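Local atomic coordinates of putative major capsid protein (PDB entry 6G44), a protein that probably forms the mavirus capsid shell as its major capsid protein, folded as a double jelly-roll and assembling as trimers. Residues 102-116 against 227-241. Sequence-based numbering, arbitrary orientation. Where two conformers were deposited one is given.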
loop_
_atom_site.group_PDB
_atom_site.type_symbol
_atom_site.label_atom_id
_atom_site.label_comp_id
_atom_site.label_asym_id
_atom_site.label_seq_id
_atom_site.Cartn_x
_atom_site.Cartn_y
_atom_site.Cartn_z
ATOM N N PRO C 102 -22.297 -3.770 3.537
ATOM C CA PRO C 102 -23.712 -3.656 3.986
ATOM C C PRO C 102 -24.696 -4.501 3.199
ATOM O O PRO C 102 -25.747 -4.869 3.746
ATOM C CB PRO C 102 -24.009 -2.171 3.827
ATOM C CG PRO C 102 -23.081 -1.730 2.736
ATOM C CD PRO C 102 -21.808 -2.503 2.968
ATOM N N VAL C 103 -24.392 -4.814 1.950
ATOM C CA VAL C 103 -25.269 -5.694 1.169
ATOM C C VAL C 103 -25.174 -7.102 1.691
ATOM O O VAL C 103 -26.196 -7.712 2.017
ATOM C CB VAL C 103 -25.015 -5.608 -0.339
ATOM C CG1 VAL C 103 -25.771 -6.688 -1.121
ATOM C CG2 VAL C 103 -25.348 -4.212 -0.834
ATOM N N ASN C 104 -23.975 -7.666 1.793
ATOM C CA ASN C 104 -23.871 -9.055 2.266
ATOM C C ASN C 104 -24.257 -9.211 3.749
ATOM O O ASN C 104 -24.798 -10.261 4.135
ATOM C CB ASN C 104 -22.494 -9.644 1.930
ATOM C CG ASN C 104 -22.360 -9.922 0.461
ATOM O OD1 ASN C 104 -22.874 -10.923 -0.029
ATOM N ND2 ASN C 104 -21.639 -9.038 -0.266
ATOM N N ARG C 105 -24.042 -8.174 4.557
ATOM C CA ARG C 105 -24.516 -8.175 5.952
ATOM C C ARG C 105 -26.025 -8.326 6.063
ATOM O O ARG C 105 -26.521 -8.801 7.088
ATOM C CB ARG C 105 -24.144 -6.884 6.674
ATOM C CG ARG C 105 -22.744 -6.844 7.243
ATOM C CD ARG C 105 -22.516 -5.584 8.089
ATOM N NE ARG C 105 -23.510 -5.361 9.135
ATOM C CZ ARG C 105 -23.434 -5.803 10.400
ATOM N NH1 ARG C 105 -24.414 -5.502 11.274
ATOM N NH2 ARG C 105 -22.403 -6.543 10.806
ATOM N N SER C 106 -26.717 -7.889 5.019
ATOM C CA SER C 106 -28.192 -7.859 4.983
ATOM C C SER C 106 -28.796 -9.144 4.418
ATOM O O SER C 106 -30.022 -9.180 4.216
ATOM C CB SER C 106 -28.638 -6.672 4.151
ATOM O OG SER C 106 -28.289 -5.451 4.781
ATOM N N ILE C 107 -28.011 -10.180 4.134
ATOM C CA ILE C 107 -28.543 -11.391 3.513
ATOM C C ILE C 107 -28.125 -12.609 4.332
ATOM O O ILE C 107 -27.044 -13.159 4.153
ATOM C CB ILE C 107 -28.096 -11.541 2.045
ATOM C CG1 ILE C 107 -28.420 -10.321 1.194
ATOM C CG2 ILE C 107 -28.696 -12.815 1.452
ATOM C CD1 ILE C 107 -27.645 -10.242 -0.120
ATOM N N PRO C 108 -28.997 -13.068 5.240
ATOM C CA PRO C 108 -28.620 -14.221 6.046
ATOM C C PRO C 108 -28.520 -15.549 5.307
ATOM O O PRO C 108 -27.719 -16.402 5.685
ATOM C CB PRO C 108 -29.706 -14.294 7.117
ATOM C CG PRO C 108 -30.425 -13.034 7.071
ATOM C CD PRO C 108 -30.170 -12.360 5.767
ATOM N N VAL C 109 -29.331 -15.704 4.264
ATOM C CA VAL C 109 -29.327 -16.915 3.468
ATOM C C VAL C 109 -29.667 -16.543 2.021
ATOM O O VAL C 109 -30.471 -15.631 1.762
ATOM C CB VAL C 109 -30.268 -17.996 4.063
ATOM C CG1 VAL C 109 -31.683 -17.464 4.247
ATOM C CG2 VAL C 109 -30.251 -19.248 3.199
ATOM N N ALA C 110 -28.980 -17.217 1.106
ATOM C CA ALA C 110 -29.200 -17.079 -0.321
ATOM C C ALA C 110 -29.253 -18.459 -0.946
ATOM O O ALA C 110 -28.543 -19.393 -0.524
ATOM C CB ALA C 110 -28.079 -16.247 -0.931
ATOM N N VAL C 111 -30.117 -18.590 -1.953
ATOM C CA VAL C 111 -30.175 -19.782 -2.768
ATOM C C VAL C 111 -29.992 -19.376 -4.220
ATOM O O VAL C 111 -30.716 -18.528 -4.732
ATOM C CB VAL C 111 -31.501 -20.558 -2.603
ATOM C CG1 VAL C 111 -31.493 -21.790 -3.485
ATOM C CG2 VAL C 111 -31.701 -20.935 -1.144
ATOM N N ILE C 112 -28.991 -19.961 -4.868
ATOM C CA ILE C 112 -28.777 -19.760 -6.292
ATOM C C ILE C 112 -29.111 -21.060 -7.025
ATOM O O ILE C 112 -28.700 -22.130 -6.599
ATOM C CB ILE C 112 -27.340 -19.270 -6.589
ATOM C CG1 ILE C 112 -27.134 -17.899 -5.926
ATOM C CG2 ILE C 112 -27.106 -19.200 -8.108
ATOM C CD1 ILE C 112 -25.743 -17.293 -6.107
ATOM N N ASN C 113 -29.907 -20.935 -8.086
ATOM C CA ASN C 113 -30.262 -22.046 -8.967
ATOM C C ASN C 113 -29.612 -21.816 -10.319
ATOM O O ASN C 113 -29.877 -20.802 -10.984
ATOM C CB ASN C 113 -31.786 -22.116 -9.080
ATOM C CG ASN C 113 -32.275 -23.285 -9.920
ATOM O OD1 ASN C 113 -31.662 -23.666 -10.905
ATOM N ND2 ASN C 113 -33.434 -23.822 -9.547
ATOM N N MET C 114 -28.736 -22.721 -10.702
ATOM C CA MET C 114 -28.198 -22.782 -12.061
ATOM C C MET C 114 -28.642 -24.098 -12.705
ATOM O O MET C 114 -28.230 -25.174 -12.280
ATOM C CB MET C 114 -26.677 -22.645 -12.042
ATOM C CG MET C 114 -26.231 -21.274 -11.564
ATOM S SD MET C 114 -24.426 -21.138 -11.729
ATOM C CE MET C 114 -24.199 -19.415 -11.237
ATOM N N ASN C 115 -29.436 -23.977 -13.763
ATOM C CA ASN C 115 -29.912 -25.165 -14.531
ATOM C C ASN C 115 -30.484 -26.294 -13.667
ATOM O O ASN C 115 -30.246 -27.489 -13.916
ATOM C CB ASN C 115 -28.822 -25.640 -15.495
ATOM C CG ASN C 115 -28.519 -24.609 -16.570
ATOM O OD1 ASN C 115 -29.293 -23.663 -16.766
ATOM N ND2 ASN C 115 -27.347 -24.725 -17.198
ATOM N N GLY C 116 -31.219 -25.902 -12.639
ATOM C CA GLY C 116 -31.833 -26.848 -11.727
ATOM C C GLY C 116 -31.037 -27.254 -10.498
ATOM O O GLY C 116 -31.597 -27.893 -9.615
ATOM N N THR C 227 -31.644 -21.969 -16.715
ATOM C CA THR C 227 -32.342 -21.596 -15.494
ATOM C C THR C 227 -31.347 -20.813 -14.644
ATOM O O THR C 227 -30.231 -21.288 -14.428
ATOM C CB THR C 227 -32.822 -22.825 -14.711
ATOM O OG1 THR C 227 -33.676 -23.611 -15.558
ATOM C CG2 THR C 227 -33.591 -22.439 -13.476
ATOM N N PHE C 228 -31.760 -19.635 -14.194
ATOM C CA PHE C 228 -30.885 -18.815 -13.330
ATOM C C PHE C 228 -31.764 -18.066 -12.349
ATOM O O PHE C 228 -32.473 -17.146 -12.714
ATOM C CB PHE C 228 -30.035 -17.878 -14.181
ATOM C CG PHE C 228 -29.030 -17.036 -13.396
ATOM C CD1 PHE C 228 -28.340 -17.562 -12.286
ATOM C CD2 PHE C 228 -28.753 -15.747 -13.803
ATOM C CE1 PHE C 228 -27.421 -16.776 -11.590
ATOM C CE2 PHE C 228 -27.823 -14.962 -13.104
ATOM C CZ PHE C 228 -27.162 -15.495 -12.011
ATOM N N LYS C 229 -31.758 -18.518 -11.105
ATOM C CA LYS C 229 -32.528 -17.845 -10.060
ATOM C C LYS C 229 -31.604 -17.491 -8.912
ATOM O O LYS C 229 -30.732 -18.281 -8.566
ATOM C CB LYS C 229 -33.687 -18.702 -9.522
ATOM C CG LYS C 229 -34.578 -19.258 -10.611
ATOM C CD LYS C 229 -35.697 -20.124 -10.018
ATOM C CE LYS C 229 -36.297 -21.016 -11.075
ATOM N NZ LYS C 229 -37.452 -21.763 -10.519
ATOM N N VAL C 230 -31.832 -16.319 -8.339
ATOM C CA VAL C 230 -31.077 -15.869 -7.158
ATOM C C VAL C 230 -32.153 -15.456 -6.166
ATOM O O VAL C 230 -32.862 -14.473 -6.390
ATOM C CB VAL C 230 -30.107 -14.730 -7.484
ATOM C CG1 VAL C 230 -29.454 -14.171 -6.223
ATOM C CG2 VAL C 230 -29.041 -15.225 -8.467
ATOM N N ILE C 231 -32.236 -16.212 -5.076
ATOM C CA ILE C 231 -33.292 -16.032 -4.069
ATOM C C ILE C 231 -32.643 -15.574 -2.768
ATOM O O ILE C 231 -31.802 -16.302 -2.207
ATOM C CB ILE C 231 -34.068 -17.336 -3.860
ATOM C CG1 ILE C 231 -34.656 -17.838 -5.184
ATOM C CG2 ILE C 231 -35.201 -17.147 -2.843
ATOM C CD1 ILE C 231 -34.848 -19.342 -5.222
ATOM N N LEU C 232 -33.040 -14.392 -2.309
ATOM C CA LEU C 232 -32.400 -13.760 -1.122
ATOM C C LEU C 232 -33.393 -13.644 0.024
ATOM O O LEU C 232 -34.540 -13.229 -0.167
ATOM C CB LEU C 232 -31.922 -12.363 -1.464
ATOM C CG LEU C 232 -31.055 -12.223 -2.713
ATOM C CD1 LEU C 232 -30.757 -10.754 -2.980
ATOM C CD2 LEU C 232 -29.783 -13.028 -2.572
ATOM N N ASP C 233 -32.925 -13.973 1.233
ATOM C CA ASP C 233 -33.641 -13.579 2.459
ATOM C C ASP C 233 -33.235 -12.127 2.707
ATOM O O ASP C 233 -32.157 -11.878 3.282
ATOM C CB ASP C 233 -33.259 -14.497 3.615
ATOM C CG ASP C 233 -33.792 -14.048 4.970
ATOM O OD1 ASP C 233 -34.664 -13.189 5.050
ATOM O OD2 ASP C 233 -33.278 -14.633 5.957
ATOM N N GLY C 234 -34.016 -11.187 2.223
ATOM C CA GLY C 234 -33.684 -9.769 2.316
ATOM C C GLY C 234 -33.837 -9.222 3.723
ATOM O O GLY C 234 -34.932 -9.245 4.288
ATOM N N GLN C 235 -32.733 -8.786 4.328
ATOM C CA GLN C 235 -32.742 -8.153 5.640
ATOM C C GLN C 235 -31.991 -6.828 5.564
ATOM O O GLN C 235 -31.075 -6.586 6.374
ATOM C CB GLN C 235 -32.160 -9.079 6.712
ATOM C CG GLN C 235 -32.932 -10.357 6.932
ATOM C CD GLN C 235 -34.291 -10.109 7.561
ATOM O OE1 GLN C 235 -34.490 -9.139 8.306
ATOM N NE2 GLN C 235 -35.254 -10.966 7.221
ATOM N N PHE C 236 -32.374 -5.998 4.612
ATOM C CA PHE C 236 -31.774 -4.664 4.321
ATOM C C PHE C 236 -32.400 -3.656 5.272
ATOM O O PHE C 236 -33.144 -2.748 4.864
ATOM C CB PHE C 236 -31.964 -4.276 2.874
ATOM C CG PHE C 236 -31.325 -5.233 1.923
ATOM C CD1 PHE C 236 -31.994 -6.346 1.416
ATOM C CD2 PHE C 236 -29.998 -5.038 1.524
ATOM C CE1 PHE C 236 -31.395 -7.211 0.539
ATOM C CE2 PHE C 236 -29.402 -5.926 0.646
ATOM C CZ PHE C 236 -30.084 -6.993 0.142
ATOM N N LYS C 237 -32.057 -3.837 6.526
ATOM C CA LYS C 237 -32.633 -3.077 7.616
ATOM C C LYS C 237 -31.548 -2.287 8.292
ATOM O O LYS C 237 -30.373 -2.568 8.101
ATOM C CB LYS C 237 -33.320 -4.008 8.592
ATOM C CG LYS C 237 -32.438 -4.944 9.366
ATOM C CD LYS C 237 -33.304 -5.996 10.034
ATOM C CE LYS C 237 -32.495 -6.780 11.036
ATOM N NZ LYS C 237 -33.260 -7.966 11.505
ATOM N N PRO C 238 -31.921 -1.276 9.080
ATOM C CA PRO C 238 -30.940 -0.342 9.602
ATOM C C PRO C 238 -29.807 -0.994 10.395
ATOM O O PRO C 238 -28.637 -0.608 10.211
ATOM C CB PRO C 238 -31.795 0.587 10.461
ATOM C CG PRO C 238 -33.096 0.599 9.769
ATOM C CD PRO C 238 -33.292 -0.832 9.410
ATOM N N GLU C 239 -30.087 -1.980 11.231
ATOM C CA GLU C 239 -29.017 -2.611 12.009
ATOM C C GLU C 239 -27.990 -3.338 11.141
ATOM O O GLU C 239 -26.871 -3.559 11.562
ATOM C CB GLU C 239 -29.616 -3.595 13.031
ATOM C CG GLU C 239 -28.611 -4.180 13.986
ATOM C CD GLU C 239 -29.213 -4.753 15.252
ATOM O OE1 GLU C 239 -30.455 -4.922 15.319
ATOM O OE2 GLU C 239 -28.418 -5.058 16.177
ATOM N N ASN C 240 -28.388 -3.782 9.960
ATOM C CA ASN C 240 -27.454 -4.414 9.045
ATOM C C ASN C 240 -26.651 -3.452 8.204
ATOM O O ASN C 240 -25.502 -3.764 7.872
ATOM C CB ASN C 240 -28.169 -5.457 8.205
ATOM C CG ASN C 240 -28.549 -6.669 9.029
ATOM O OD1 ASN C 240 -27.920 -6.964 10.044
ATOM N ND2 ASN C 240 -29.572 -7.386 8.591
ATOM N N MET C 241 -27.193 -2.295 7.902
ATOM C CA MET C 241 -26.599 -1.365 6.916
ATOM C C MET C 241 -26.015 -0.084 7.484
ATOM O O MET C 241 -25.032 0.386 6.960
ATOM C CB MET C 241 -27.624 -0.975 5.839
ATOM C CG MET C 241 -28.160 -2.152 5.070
ATOM S SD MET C 241 -29.098 -1.676 3.620
ATOM C CE MET C 241 -30.427 -0.756 4.358
#
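Arg-105 turns the edge of its guanidinium to two backbone carbonyl oxygens in the last turn of helix 238-241: NE donates to Asn-240 O at 2.8 Å, exactly in the guanidinium plane, and NH1 to Glu-239 O at 3.1 Å. A bend at chi3 (53°) turns the group onto these two oxygens, and NH2 also makes a salt bridge with Asp-351, which probably helps to hold the group in this orientation. Beside it, Ser-106 lays CB over one face of the Phe-236 ring, 3.8 Å from the centroid and offset toward the rim, while its OG bonds back to Pro-102 O. Ile-107 CG1 approaches CZ of the same ring, whose other neighbours include Phe-264. Asn-240 ND2 holds Gln-235 O in a nearly straight bond (174°), tying the helix to the strand end.

Beyond Pro-108, strands 110-114 and 228-235 run antiparallel, with Val-111/Ile-231 and Asn-113/Lys-229 as hydrogen-bonded pairs. Ala-110, Ile-112, Leu-232, Val-230 and Phe-228 share the buried face, where Met-114 CE lies 4.2 Å from Phe-228 CE1. At the far end Asn-115 OD1 accepts from Thr-227 N at 2.9 Å, and Asn-113 OD1, touching Thr-227 CG2, takes Gly-116 N in an Asx motif. Strand 117-121 pairs with 110-114 on its other edge, and 58-66 with 228-235, continuing an antiparallel beta-sheet of the kind that builds the double jelly-roll of viral capsid proteins.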